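PDB 2EP5: malonyl CoA reductase (malonate semialdehyde-forming) from Sulfolobus tokodaii, which probably catalyses the NADPH-dependent reduction of malonyl-CoA to malonate semialdehyde (3-oxopropanoate) with release of CoA, as a member of the aspartate-semialdehyde dehydrogenase family. Local coordinates for residues K263-F268 with Q283-R288; N121-W126 with L271-N276; S304-T309 with N328-A333; M245-I250 with V319-V324; L277-K282 with T337-E342. One frame throughout, in Å; residues are numbered along the deposited sequence.

Contact 1 (K263-F268 with Q283-R288); sequences KTLKNF and QPIIVR
Lys266, in the last turn of helix 258-266, sits on the backbone of strand 285-287, its CA 4.0 Å from Ile285 O and 5.7 Å from Ile286 CA. Ile285 and Val287 turn their side chains toward the helix, and Leu265 settles between them: its CB lies 3.9 Å from Val287 CG2 and almost as near to Ile285 CG2. Beyond the helix end, Phe268 continues the apolar seam. With CG anti to the backbone N (chi1 -177°), its ring reaches Ile285, CD2 standing 3.6 Å from Ile285 CD1, and the side chains of Phe268 and Pro284 cross at about a right angle. The arrangement is a helix laid on one face of the mixed sheet of the dimerisation domain, at a strand that is outermost within this chain and pairs with strand 308-316; Ile286 points the other way, to helix 302-305. The polar element is Gln283. Its extended chain carries the amide along the Lys266 carbonyl, and NE2 donates to Ile285 O, although the modelled length of that bond is short enough to be doubtful. NE2 lies 3.2 Å from Lys266 O, at an angle too poor for a hydrogen bond. With an alanine at Gln283, loss of the amide packed against Lys266 O is likely to open a gap beneath the helix end. Phe268 and Pro284 lean onto Glu123 of helix 122-125.

Contact 2 (N121-W126 with L271-N276); sequences NPEINW and LPQQKN
Leu271 presses a methyl group onto the indole of Trp126, and this CH-pi contact dominates the apolar part of the interface. CD1 of Leu271 stands 3.4 Å from the centroid of the six-membered ring of Trp126, almost on the ring normal. The leucine CB covers the neighbouring part of the same indole, 3.7 Å from Trp126 NE1. Trp126 holds its CG between backbone N and carbonyl carbon (chi1 55°), which swings the ring out from its own short helical turn to meet the leucine. A second apolar touch joins two prolines, Pro122 CB lying 3.8 Å from Pro272 CG. Helix 122-125 comes from the NAD-binding part of the chain and helix 271-274 from the dimerisation part, so the contact joins the two; helix 271-274 ends in a Schellman motif with Asn276, at positive phi, as its C-prime residue. Polar pairing rests on Glu123 and Gln273. Gln273 NE2 donates to Glu123 OE2 over 3.1 Å at 164°, meeting the anti side of that oxygen out of the carboxylate plane, the carboxylate and amide planes 19° apart although the side chains cross at about a right angle. Each has a further partner: Glu123 OE1 forms a salt bridge with Arg331, modelled too short to be taken literally, while Gln273 receives a bond at OE1 from Ser270 N and gives a second one from NE2 to Pro281 O.

Contact 3 (S304-T309 with N328-A333); sequences SGMAVT and NLVRGA
Val330 and Arg331 open a type I beta turn, Val330 to Ala333, which leads into helix 334-347 and is wedged against Gly305 and Met306. The tight part is buried: Val330 CG1 lies 3.4 Å from Met306 SD, and Arg331 N makes a weak hydrogen bond of 3.1 Å to Gly305 O. Gly305 has a backbone (phi 90°) that calls for glycine, and a CB there would also crowd Val330 CG2. The Arg331 chain bends at chi2 and chi3 to bring NH1 to Met306 O, a bond whose length is doubtful because that oxygen is too close to a neighbour, while NH2 forms a salt bridge with Glu123. A leucine in place of Arg331 would probably leave the Glu123 carboxylate and Asn121 OD1 without this partner. The side chain of Arg331 lies about 8 Å from that of Cys151, the predicted acyl-thioester residue. Toward solvent the fit slackens at exposed Ser304, which contributes its carbonyl. Over one guanidinium face, the Met306 methyl CE stands 3.3 Å from Arg331 NH1.

Contact 4 (M245-I250 with V319-V324); sequences MGVINI and VLRLVV
Ile248 and Leu322 form the middle hydrogen-bonded pair of two antiparallel strands whose axes approach to 4.6 Å at 166°. Backbone bonds come first: with the pairs Gly246-Val324 and Ile250-Leu320 there are six, Ile248 N to Leu322 O measuring 2.9 Å. Between them sit the non-hydrogen-bonded pairs, where CA-H...O contacts fill in, as from Arg321 CA to Ile248 O at 3.3 Å. Apolar contacts occupy the face of Ile248, Ile250, Leu320 and Leu322. Leu322, with CG in the crowded position (chi1 64°), brings CD1 to 3.9 Å from Ile248 CD1. On the reverse face Asn249 lies alongside Arg321, ND2 being 3.6 Å from the aliphatic Arg321 CG; the guanidinium goes on to Arg312 O and to Thr234 of the second subunit. The pair forms the centre of the mixed sheet, flanked by strands 171-178 and 308-316; helix 151-160 covers Ile248 and Val324, while the Val247 face packs on the second subunit.

Contact 5 (L277-K282 with T337-E342); sequences LPTAPK and TILTVE
Glu342 presents its carboxylate to the Pro278-Thr279 corner. Pro278 CG lies over one face of the plane, doubtfully close in the model, while Thr279 OG1 is on the other side. Around the rim, Thr279 N donates to Glu342 OE1 over 2.8 Å at 159° and meets OE1 on its syn lone pair. Thr279 OG1 also donates to Glu342 OE2, although that oxygen is too close to another atom in the model and its place is less sure. If the OG1 bond holds as modelled, two donors of one residue would fix the rotation of the carboxylate. The glutamate is delivered by a chain extended beyond CG (chi2 -172°), which slides past Leu277 in the opposite direction and brings Leu277 CB to 3.3 Å from Glu342 OE1. The apolar remainder gathers round Leu339: its CD2 is 3.9 Å from Leu277 CD1, the two leucines crossing at about a right angle, and the same methyl reaches Ala280 CB at 4.2 Å. Ile338 adds CG2 beside the threonine hydroxyl. His27 and Tyr29 line the same glutamate, and Met23 of helix 15-24 packs on Thr279 and Ile338. The gripped backbone N belongs to a type I beta turn closed by Ala280 N to Leu277 O; here a turn in the dimerisation part of the chain is pinned by its amide to a buried glutamate of C-terminal helix 334-347.

In the fold
Contacts 1, 3 and 4 share one mixed sheet: Ile286 N lies 2.8 Å from Val308 O, a probable hydrogen bond, and Val308 packs on Val324 of contact 4. Contact 2 sits where the NAD-binding and dimerisation parts of the chain meet, touching contact 5 through the probable bond Gln273 NE2 to Pro281 O (2.9 Å) and contact 3 through the Glu123-Arg331 salt bridge. Contacts 2 and 5 have centres about 8 Å apart, those of contacts 4 and 5 about 26 Å. Contact 3 reaches the predicted active site: the Asn328 side chain touches Cys151, and the side chain of Arg331 is about 9 Å from that of His244. Met245 of contact 4 directly follows His244.

Contact 1 (K263-F268 with Q283-R288)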
# COMPACT_ATOMS: atom_id res chain seq x y z
N LYS A 263 -29.74 19.93 -6.40
CA LYS A 263 -30.91 19.94 -5.54
C LYS A 263 -31.70 18.64 -5.64
O LYS A 263 -32.09 18.06 -4.63
CB LYS A 263 -31.81 21.12 -5.90
CG LYS A 263 -33.07 21.24 -5.04
CD LYS A 263 -34.04 22.30 -5.57
CE LYS A 263 -33.44 23.70 -5.57
NZ LYS A 263 -34.36 24.71 -6.17
N THR A 264 -31.92 18.17 -6.87
CA THR A 264 -32.68 16.95 -7.09
C THR A 264 -32.03 15.73 -6.44
O THR A 264 -32.71 14.89 -5.85
CB THR A 264 -32.86 16.67 -8.62
OG1 THR A 264 -33.54 17.78 -9.23
CG2 THR A 264 -33.67 15.41 -8.85
N LEU A 265 -30.71 15.64 -6.53
CA LEU A 265 -29.97 14.52 -5.95
C LEU A 265 -29.97 14.54 -4.42
O LEU A 265 -30.13 13.50 -3.79
CB LEU A 265 -28.53 14.51 -6.45
CG LEU A 265 -28.27 14.42 -7.96
CD1 LEU A 265 -26.79 14.60 -8.22
CD2 LEU A 265 -28.75 13.08 -8.50
N LYS A 266 -29.77 15.72 -3.83
CA LYS A 266 -29.73 15.84 -2.38
C LYS A 266 -31.10 15.65 -1.75
O LYS A 266 -31.21 15.26 -0.59
CB LYS A 266 -29.15 17.20 -1.97
CG LYS A 266 -30.03 18.39 -2.30
CD LYS A 266 -29.36 19.71 -1.96
CE LYS A 266 -29.24 19.95 -0.46
NZ LYS A 266 -28.31 19.01 0.24
N ASN A 267 -32.15 15.93 -2.51
CA ASN A 267 -33.51 15.79 -2.03
C ASN A 267 -34.15 14.47 -2.45
O ASN A 267 -35.32 14.24 -2.19
CB ASN A 267 -34.38 16.93 -2.55
CG ASN A 267 -34.12 18.24 -1.84
OD1 ASN A 267 -34.56 19.30 -2.29
ND2 ASN A 267 -33.41 18.18 -0.70
N PHE A 268 -33.38 13.61 -3.11
CA PHE A 268 -33.94 12.34 -3.56
C PHE A 268 -34.31 11.41 -2.42
O PHE A 268 -33.45 10.97 -1.65
CB PHE A 268 -32.98 11.60 -4.49
CG PHE A 268 -33.54 10.31 -5.03
CD1 PHE A 268 -34.67 10.32 -5.85
CD2 PHE A 268 -32.95 9.09 -4.72
CE1 PHE A 268 -35.20 9.13 -6.36
CE2 PHE A 268 -33.47 7.89 -5.22
CZ PHE A 268 -34.59 7.91 -6.04
N GLN A 283 -30.94 9.91 3.75
CA GLN A 283 -30.67 10.57 2.47
C GLN A 283 -29.81 9.61 1.64
O GLN A 283 -28.59 9.58 1.78
CB GLN A 283 -29.92 11.89 2.69
CG GLN A 283 -30.01 12.82 1.48
CD GLN A 283 -29.20 14.11 1.64
OE1 GLN A 283 -29.31 14.80 2.66
NE2 GLN A 283 -28.41 14.44 0.63
N PRO A 284 -30.45 8.82 0.76
CA PRO A 284 -29.73 7.85 -0.08
C PRO A 284 -28.62 8.43 -0.94
O PRO A 284 -27.71 7.72 -1.35
CB PRO A 284 -30.85 7.21 -0.90
CG PRO A 284 -31.84 8.33 -1.02
CD PRO A 284 -31.86 8.91 0.37
N ILE A 285 -28.71 9.72 -1.22
CA ILE A 285 -27.70 10.39 -2.02
C ILE A 285 -27.20 11.63 -1.30
O ILE A 285 -27.99 12.50 -0.93
CB ILE A 285 -28.25 10.81 -3.40
CG1 ILE A 285 -28.78 9.58 -4.16
CG2 ILE A 285 -27.15 11.50 -4.20
CD1 ILE A 285 -29.54 9.92 -5.45
N ILE A 286 -25.89 11.71 -1.09
CA ILE A 286 -25.29 12.86 -0.44
C ILE A 286 -24.48 13.63 -1.47
O ILE A 286 -23.70 13.04 -2.23
CB ILE A 286 -24.32 12.43 0.69
CG1 ILE A 286 -25.09 11.72 1.80
CG2 ILE A 286 -23.57 13.64 1.23
CD1 ILE A 286 -24.18 11.08 2.85
N VAL A 287 -24.66 14.95 -1.51
CA VAL A 287 -23.91 15.78 -2.45
C VAL A 287 -22.84 16.58 -1.69
O VAL A 287 -23.13 17.23 -0.68
CB VAL A 287 -24.84 16.75 -3.22
CG1 VAL A 287 -24.02 17.65 -4.11
CG2 VAL A 287 -25.83 15.95 -4.06
N ARG A 288 -21.62 16.52 -2.19
CA ARG A 288 -20.50 17.23 -1.57
C ARG A 288 -20.10 18.43 -2.43
O ARG A 288 -19.97 18.31 -3.64
CB ARG A 288 -19.32 16.28 -1.41
CG ARG A 288 -19.45 15.38 -0.21
CD ARG A 288 -19.13 16.18 1.03
NE ARG A 288 -19.97 15.86 2.17
CZ ARG A 288 -19.90 16.51 3.32
NH1 ARG A 288 -19.05 17.51 3.46
NH2 ARG A 288 -20.70 16.16 4.33

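Contact 2 (N121-W126 with L271-N276)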
# COMPACT_ATOMS: atom_id res chain seq x y z
N ASN A 121 -33.32 -2.46 -6.44
CA ASN A 121 -32.48 -1.49 -5.75
C ASN A 121 -33.64 -0.63 -5.23
O ASN A 121 -34.12 0.27 -5.92
CB ASN A 121 -31.59 -0.69 -6.70
CG ASN A 121 -30.55 0.13 -5.94
OD1 ASN A 121 -30.58 0.19 -4.71
ND2 ASN A 121 -29.62 0.75 -6.67
N PRO A 122 -34.10 -0.93 -4.00
CA PRO A 122 -35.21 -0.28 -3.29
C PRO A 122 -35.64 1.11 -3.75
O PRO A 122 -36.71 1.27 -4.36
CB PRO A 122 -34.74 -0.31 -1.84
CG PRO A 122 -34.06 -1.64 -1.77
CD PRO A 122 -33.23 -1.65 -3.05
N GLU A 123 -34.83 2.12 -3.46
CA GLU A 123 -35.15 3.49 -3.84
C GLU A 123 -35.40 3.67 -5.34
O GLU A 123 -36.27 4.44 -5.74
CB GLU A 123 -34.01 4.44 -3.41
CG GLU A 123 -33.84 4.61 -1.90
CD GLU A 123 -32.96 3.55 -1.26
OE1 GLU A 123 -32.79 2.47 -1.85
OE2 GLU A 123 -32.45 3.79 -0.15
N ILE A 124 -34.64 2.96 -6.15
CA ILE A 124 -34.75 3.09 -7.60
C ILE A 124 -35.95 2.46 -8.30
O ILE A 124 -36.61 3.12 -9.11
CB ILE A 124 -33.45 2.57 -8.26
CG1 ILE A 124 -32.23 3.17 -7.56
CG2 ILE A 124 -33.42 2.94 -9.74
CD1 ILE A 124 -32.22 4.69 -7.51
N ASN A 125 -36.25 1.20 -8.01
CA ASN A 125 -37.36 0.54 -8.68
C ASN A 125 -38.16 -0.46 -7.84
O ASN A 125 -38.39 -1.59 -8.27
CB ASN A 125 -36.83 -0.17 -9.94
CG ASN A 125 -35.83 -1.26 -9.61
OD1 ASN A 125 -35.15 -1.20 -8.59
ND2 ASN A 125 -35.72 -2.25 -10.48
N TRP A 126 -38.59 -0.04 -6.66
CA TRP A 126 -39.37 -0.94 -5.81
C TRP A 126 -40.66 -1.39 -6.51
O TRP A 126 -41.11 -2.52 -6.31
CB TRP A 126 -39.72 -0.25 -4.49
CG TRP A 126 -40.42 1.06 -4.62
CD1 TRP A 126 -39.84 2.29 -4.74
CD2 TRP A 126 -41.83 1.27 -4.63
NE1 TRP A 126 -40.81 3.26 -4.81
CE2 TRP A 126 -42.04 2.66 -4.75
CE3 TRP A 126 -42.95 0.42 -4.55
CZ2 TRP A 126 -43.32 3.23 -4.79
CZ3 TRP A 126 -44.22 0.98 -4.59
CH2 TRP A 126 -44.39 2.37 -4.71
N LEU A 271 -39.78 5.40 -1.38
CA LEU A 271 -40.61 4.64 -0.46
C LEU A 271 -39.86 4.17 0.79
O LEU A 271 -40.40 4.25 1.90
CB LEU A 271 -41.23 3.44 -1.18
CG LEU A 271 -42.15 2.52 -0.38
CD1 LEU A 271 -43.19 1.90 -1.30
CD2 LEU A 271 -41.33 1.44 0.32
N PRO A 272 -38.63 3.67 0.63
CA PRO A 272 -37.86 3.20 1.79
C PRO A 272 -37.67 4.31 2.83
O PRO A 272 -37.67 4.05 4.04
CB PRO A 272 -36.54 2.75 1.18
CG PRO A 272 -36.95 2.27 -0.19
CD PRO A 272 -37.92 3.34 -0.63
N GLN A 273 -37.51 5.55 2.37
CA GLN A 273 -37.33 6.69 3.28
C GLN A 273 -38.67 7.11 3.88
O GLN A 273 -38.74 7.52 5.04
CB GLN A 273 -36.73 7.89 2.53
CG GLN A 273 -35.24 7.79 2.24
CD GLN A 273 -34.90 6.71 1.23
OE1 GLN A 273 -35.56 6.56 0.20
NE2 GLN A 273 -33.84 5.96 1.52
N GLN A 274 -39.72 7.00 3.09
CA GLN A 274 -41.05 7.39 3.52
C GLN A 274 -41.62 6.46 4.60
O GLN A 274 -42.25 6.92 5.54
CB GLN A 274 -41.99 7.43 2.32
CG GLN A 274 -41.66 8.53 1.33
CD GLN A 274 -42.32 8.30 -0.02
OE1 GLN A 274 -43.47 7.87 -0.10
NE2 GLN A 274 -41.59 8.60 -1.09
N LYS A 275 -41.38 5.17 4.45
CA LYS A 275 -41.88 4.20 5.42
C LYS A 275 -40.87 3.99 6.53
O LYS A 275 -41.06 3.15 7.42
CB LYS A 275 -42.18 2.87 4.74
CG LYS A 275 -43.11 2.98 3.55
CD LYS A 275 -44.44 3.62 3.93
CE LYS A 275 -45.37 3.67 2.73
NZ LYS A 275 -46.65 4.37 3.03
N ASN A 276 -39.78 4.75 6.48
CA ASN A 276 -38.72 4.66 7.48
C ASN A 276 -38.33 3.22 7.75
O ASN A 276 -38.38 2.76 8.89
CB ASN A 276 -39.18 5.30 8.79
CG ASN A 276 -39.48 6.76 8.63
OD1 ASN A 276 -40.46 7.13 8.00
ND2 ASN A 276 -38.63 7.60 9.20

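Contact 3 (S304-T309 with N328-A333)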
# COMPACT_ATOMS: atom_id res chain seq x y z
N SER A 304 -23.95 4.33 7.42
CA SER A 304 -23.74 2.90 7.54
C SER A 304 -23.39 2.22 6.22
O SER A 304 -23.37 0.99 6.14
CB SER A 304 -24.98 2.24 8.14
OG SER A 304 -25.33 2.90 9.34
N GLY A 305 -23.10 3.02 5.20
CA GLY A 305 -22.74 2.46 3.91
C GLY A 305 -23.93 2.24 2.99
O GLY A 305 -23.82 1.52 1.99
N MET A 306 -25.06 2.85 3.32
CA MET A 306 -26.26 2.72 2.51
C MET A 306 -26.48 3.94 1.63
O MET A 306 -27.30 3.94 0.72
CB MET A 306 -27.50 2.50 3.39
CG MET A 306 -27.69 1.05 3.80
SD MET A 306 -27.66 -0.02 2.34
CE MET A 306 -29.30 0.25 1.69
N ALA A 307 -25.73 5.00 1.91
CA ALA A 307 -25.84 6.23 1.14
C ALA A 307 -24.65 6.36 0.20
O ALA A 307 -23.53 5.98 0.54
CB ALA A 307 -25.91 7.43 2.09
N VAL A 308 -24.90 6.88 -1.00
CA VAL A 308 -23.82 7.08 -1.96
C VAL A 308 -23.46 8.56 -1.91
O VAL A 308 -24.32 9.41 -1.63
CB VAL A 308 -24.25 6.73 -3.39
CG1 VAL A 308 -24.64 5.26 -3.47
CG2 VAL A 308 -25.39 7.63 -3.83
N THR A 309 -22.20 8.88 -2.16
CA THR A 309 -21.78 10.27 -2.13
C THR A 309 -21.39 10.73 -3.52
O THR A 309 -20.58 10.09 -4.19
CB THR A 309 -20.59 10.45 -1.18
OG1 THR A 309 -20.92 9.91 0.11
CG2 THR A 309 -20.25 11.92 -1.03
N ASN A 328 -19.49 -0.86 -1.66
CA ASN A 328 -19.87 -2.01 -2.49
C ASN A 328 -20.37 -3.21 -1.68
O ASN A 328 -21.07 -4.08 -2.21
CB ASN A 328 -18.67 -2.45 -3.34
CG ASN A 328 -17.44 -2.73 -2.50
OD1 ASN A 328 -16.90 -1.82 -1.86
ND2 ASN A 328 -17.00 -3.98 -2.48
N LEU A 329 -20.01 -3.27 -0.40
CA LEU A 329 -20.43 -4.37 0.47
C LEU A 329 -21.83 -4.20 1.06
O LEU A 329 -22.54 -5.17 1.31
CB LEU A 329 -19.44 -4.55 1.62
CG LEU A 329 -17.99 -4.92 1.28
CD1 LEU A 329 -17.22 -5.12 2.58
CD2 LEU A 329 -17.96 -6.21 0.45
N VAL A 330 -22.20 -2.94 1.28
CA VAL A 330 -23.49 -2.61 1.87
C VAL A 330 -24.50 -2.20 0.80
O VAL A 330 -25.38 -2.98 0.42
CB VAL A 330 -23.30 -1.46 2.91
CG1 VAL A 330 -24.62 -1.09 3.55
CG2 VAL A 330 -22.31 -1.91 3.97
N ARG A 331 -24.37 -0.97 0.31
CA ARG A 331 -25.25 -0.48 -0.74
C ARG A 331 -25.21 -1.43 -1.93
O ARG A 331 -26.22 -1.68 -2.58
CB ARG A 331 -24.80 0.90 -1.21
CG ARG A 331 -25.75 1.54 -2.20
CD ARG A 331 -26.95 2.05 -1.44
NE ARG A 331 -28.21 1.77 -2.10
CZ ARG A 331 -29.39 2.13 -1.62
NH1 ARG A 331 -29.46 2.78 -0.47
NH2 ARG A 331 -30.49 1.84 -2.29
N GLY A 332 -24.02 -1.97 -2.19
CA GLY A 332 -23.84 -2.85 -3.32
C GLY A 332 -24.18 -4.31 -3.15
O GLY A 332 -24.11 -5.06 -4.12
N ALA A 333 -24.54 -4.74 -1.94
CA ALA A 333 -24.88 -6.14 -1.70
C ALA A 333 -25.72 -6.39 -0.44
O ALA A 333 -26.95 -6.43 -0.52
CB ALA A 333 -23.61 -6.98 -1.65

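Contact 4 (M245-I250 with V319-V324)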
# COMPACT_ATOMS: atom_id res chain seq x y z
N MET A 245 -15.82 3.62 -6.83
CA MET A 245 -15.98 4.97 -7.33
C MET A 245 -16.36 4.90 -8.81
O MET A 245 -15.99 3.96 -9.52
CB MET A 245 -14.67 5.75 -7.16
CG MET A 245 -14.72 7.16 -7.71
SD MET A 245 -13.43 8.22 -7.02
CE MET A 245 -13.87 8.18 -5.29
N GLY A 246 -17.13 5.88 -9.26
CA GLY A 246 -17.54 5.91 -10.65
C GLY A 246 -17.56 7.31 -11.21
O GLY A 246 -18.14 8.22 -10.60
N VAL A 247 -16.90 7.50 -12.35
CA VAL A 247 -16.89 8.80 -13.01
C VAL A 247 -17.92 8.66 -14.12
O VAL A 247 -17.73 7.89 -15.08
CB VAL A 247 -15.53 9.13 -13.64
CG1 VAL A 247 -15.60 10.48 -14.34
CG2 VAL A 247 -14.47 9.14 -12.57
N ILE A 248 -19.02 9.39 -13.98
CA ILE A 248 -20.10 9.35 -14.95
C ILE A 248 -20.13 10.59 -15.83
O ILE A 248 -20.12 11.72 -15.35
CB ILE A 248 -21.46 9.18 -14.21
CG1 ILE A 248 -21.41 7.89 -13.36
CG2 ILE A 248 -22.62 9.13 -15.22
CD1 ILE A 248 -22.65 7.66 -12.50
N ASN A 249 -20.15 10.36 -17.14
CA ASN A 249 -20.21 11.45 -18.11
C ASN A 249 -21.42 11.27 -19.01
O ASN A 249 -21.45 10.39 -19.86
CB ASN A 249 -18.95 11.50 -18.98
CG ASN A 249 -17.73 11.98 -18.22
OD1 ASN A 249 -17.07 11.21 -17.54
ND2 ASN A 249 -17.43 13.27 -18.34
N ILE A 250 -22.43 12.10 -18.80
CA ILE A 250 -23.62 12.03 -19.63
C ILE A 250 -23.42 12.99 -20.80
O ILE A 250 -23.66 14.19 -20.68
CB ILE A 250 -24.87 12.41 -18.81
CG1 ILE A 250 -25.03 11.42 -17.65
CG2 ILE A 250 -26.11 12.38 -19.70
CD1 ILE A 250 -26.28 11.65 -16.79
N VAL A 319 -21.88 17.89 -22.09
CA VAL A 319 -21.66 16.86 -21.09
C VAL A 319 -21.87 17.26 -19.62
O VAL A 319 -21.43 18.32 -19.17
CB VAL A 319 -20.24 16.24 -21.22
CG1 VAL A 319 -19.19 17.30 -20.95
CG2 VAL A 319 -20.09 15.07 -20.25
N LEU A 320 -22.54 16.37 -18.90
CA LEU A 320 -22.80 16.56 -17.48
C LEU A 320 -21.93 15.52 -16.80
O LEU A 320 -22.12 14.31 -17.02
CB LEU A 320 -24.26 16.28 -17.16
CG LEU A 320 -24.85 16.68 -15.80
CD1 LEU A 320 -25.66 15.51 -15.26
CD2 LEU A 320 -23.76 17.07 -14.81
N ARG A 321 -20.97 15.97 -16.00
CA ARG A 321 -20.11 15.03 -15.31
C ARG A 321 -20.35 15.00 -13.81
O ARG A 321 -20.77 15.99 -13.21
CB ARG A 321 -18.63 15.34 -15.55
CG ARG A 321 -17.73 14.27 -14.93
CD ARG A 321 -16.41 14.82 -14.45
NE ARG A 321 -16.57 15.98 -13.58
CZ ARG A 321 -15.58 16.82 -13.29
NH1 ARG A 321 -14.38 16.61 -13.81
NH2 ARG A 321 -15.80 17.88 -12.54
N LEU A 322 -20.05 13.86 -13.20
CA LEU A 322 -20.21 13.70 -11.76
C LEU A 322 -19.47 12.47 -11.28
O LEU A 322 -19.26 11.52 -12.04
CB LEU A 322 -21.70 13.62 -11.39
CG LEU A 322 -22.59 12.48 -11.87
CD1 LEU A 322 -22.32 11.23 -11.04
CD2 LEU A 322 -24.04 12.88 -11.71
N VAL A 323 -19.04 12.51 -10.02
CA VAL A 323 -18.31 11.42 -9.38
C VAL A 323 -19.16 10.89 -8.22
O VAL A 323 -19.61 11.66 -7.36
CB VAL A 323 -16.94 11.88 -8.82
CG1 VAL A 323 -16.24 10.73 -8.11
CG2 VAL A 323 -16.05 12.39 -9.97
N VAL A 324 -19.38 9.58 -8.20
CA VAL A 324 -20.18 8.96 -7.16
C VAL A 324 -19.37 7.87 -6.46
O VAL A 324 -18.52 7.22 -7.06
CB VAL A 324 -21.46 8.35 -7.75
CG1 VAL A 324 -21.09 7.26 -8.75
CG2 VAL A 324 -22.33 7.78 -6.64

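Contact 5 (L277-K282 with T337-E342)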
# COMPACT_ATOMS: atom_id res chain seq x y z
N LEU A 277 -37.94 2.50 6.70
CA LEU A 277 -37.54 1.11 6.86
C LEU A 277 -36.19 1.08 7.58
O LEU A 277 -35.30 1.89 7.29
CB LEU A 277 -37.47 0.44 5.48
CG LEU A 277 -38.76 0.54 4.65
CD1 LEU A 277 -38.59 -0.22 3.35
CD2 LEU A 277 -39.94 -0.03 5.43
N PRO A 278 -36.02 0.15 8.53
CA PRO A 278 -34.80 -0.02 9.32
C PRO A 278 -33.46 0.08 8.61
O PRO A 278 -32.50 0.62 9.16
CB PRO A 278 -35.00 -1.38 10.00
CG PRO A 278 -36.04 -2.06 9.17
CD PRO A 278 -36.97 -0.94 8.82
N THR A 279 -33.38 -0.42 7.38
CA THR A 279 -32.13 -0.39 6.64
C THR A 279 -32.04 0.74 5.60
O THR A 279 -31.03 0.87 4.90
CB THR A 279 -31.90 -1.74 5.96
OG1 THR A 279 -31.94 -2.77 6.96
CG2 THR A 279 -30.53 -1.79 5.27
N ALA A 280 -33.08 1.57 5.53
CA ALA A 280 -33.09 2.69 4.59
C ALA A 280 -32.41 3.93 5.16
O ALA A 280 -32.76 4.39 6.24
CB ALA A 280 -34.52 3.03 4.21
N PRO A 281 -31.43 4.50 4.45
CA PRO A 281 -30.74 5.69 4.96
C PRO A 281 -31.68 6.90 4.84
O PRO A 281 -32.59 6.88 4.01
CB PRO A 281 -29.53 5.81 4.04
CG PRO A 281 -30.09 5.35 2.73
CD PRO A 281 -30.91 4.12 3.12
N LYS A 282 -31.47 7.93 5.66
CA LYS A 282 -32.31 9.12 5.61
C LYS A 282 -32.16 9.86 4.28
O LYS A 282 -33.14 10.40 3.75
CB LYS A 282 -31.98 10.08 6.75
CG LYS A 282 -32.90 10.01 7.96
CD LYS A 282 -32.59 8.82 8.85
CE LYS A 282 -33.23 8.99 10.24
NZ LYS A 282 -32.72 10.20 10.96
N THR A 337 -30.07 -6.11 -0.16
CA THR A 337 -30.82 -7.36 -0.10
C THR A 337 -31.76 -7.30 1.10
O THR A 337 -32.94 -7.62 1.01
CB THR A 337 -29.88 -8.57 0.07
OG1 THR A 337 -29.04 -8.68 -1.08
CG2 THR A 337 -30.69 -9.86 0.24
N ILE A 338 -31.21 -6.87 2.23
CA ILE A 338 -31.98 -6.76 3.46
C ILE A 338 -33.05 -5.68 3.30
O ILE A 338 -34.18 -5.84 3.76
CB ILE A 338 -31.04 -6.44 4.66
CG1 ILE A 338 -30.15 -7.66 4.95
CG2 ILE A 338 -31.84 -6.04 5.89
CD1 ILE A 338 -29.02 -7.39 5.93
N LEU A 339 -32.68 -4.59 2.63
CA LEU A 339 -33.61 -3.49 2.41
C LEU A 339 -34.72 -3.96 1.46
O LEU A 339 -35.87 -3.52 1.57
CB LEU A 339 -32.90 -2.28 1.78
CG LEU A 339 -33.34 -0.88 2.21
CD1 LEU A 339 -33.22 0.06 1.02
CD2 LEU A 339 -34.77 -0.87 2.71
N THR A 340 -34.37 -4.84 0.54
CA THR A 340 -35.35 -5.36 -0.41
C THR A 340 -36.39 -6.17 0.34
O THR A 340 -37.58 -6.07 0.06
CB THR A 340 -34.68 -6.23 -1.50
OG1 THR A 340 -33.76 -5.42 -2.25
CG2 THR A 340 -35.73 -6.81 -2.44
N VAL A 341 -35.94 -6.97 1.31
CA VAL A 341 -36.87 -7.77 2.11
C VAL A 341 -37.78 -6.84 2.92
O VAL A 341 -38.99 -7.07 2.99
CB VAL A 341 -36.14 -8.73 3.10
CG1 VAL A 341 -37.17 -9.53 3.88
CG2 VAL A 341 -35.21 -9.67 2.34
N GLU A 342 -37.21 -5.79 3.51
CA GLU A 342 -38.03 -4.87 4.29
C GLU A 342 -39.15 -4.28 3.43
O GLU A 342 -40.30 -4.21 3.84
CB GLU A 342 -37.16 -3.74 4.87
CG GLU A 342 -35.88 -4.23 5.53
CD GLU A 342 -35.12 -3.14 6.26
OE1 GLU A 342 -35.22 -1.95 5.88
OE2 GLU A 342 -34.39 -3.46 7.22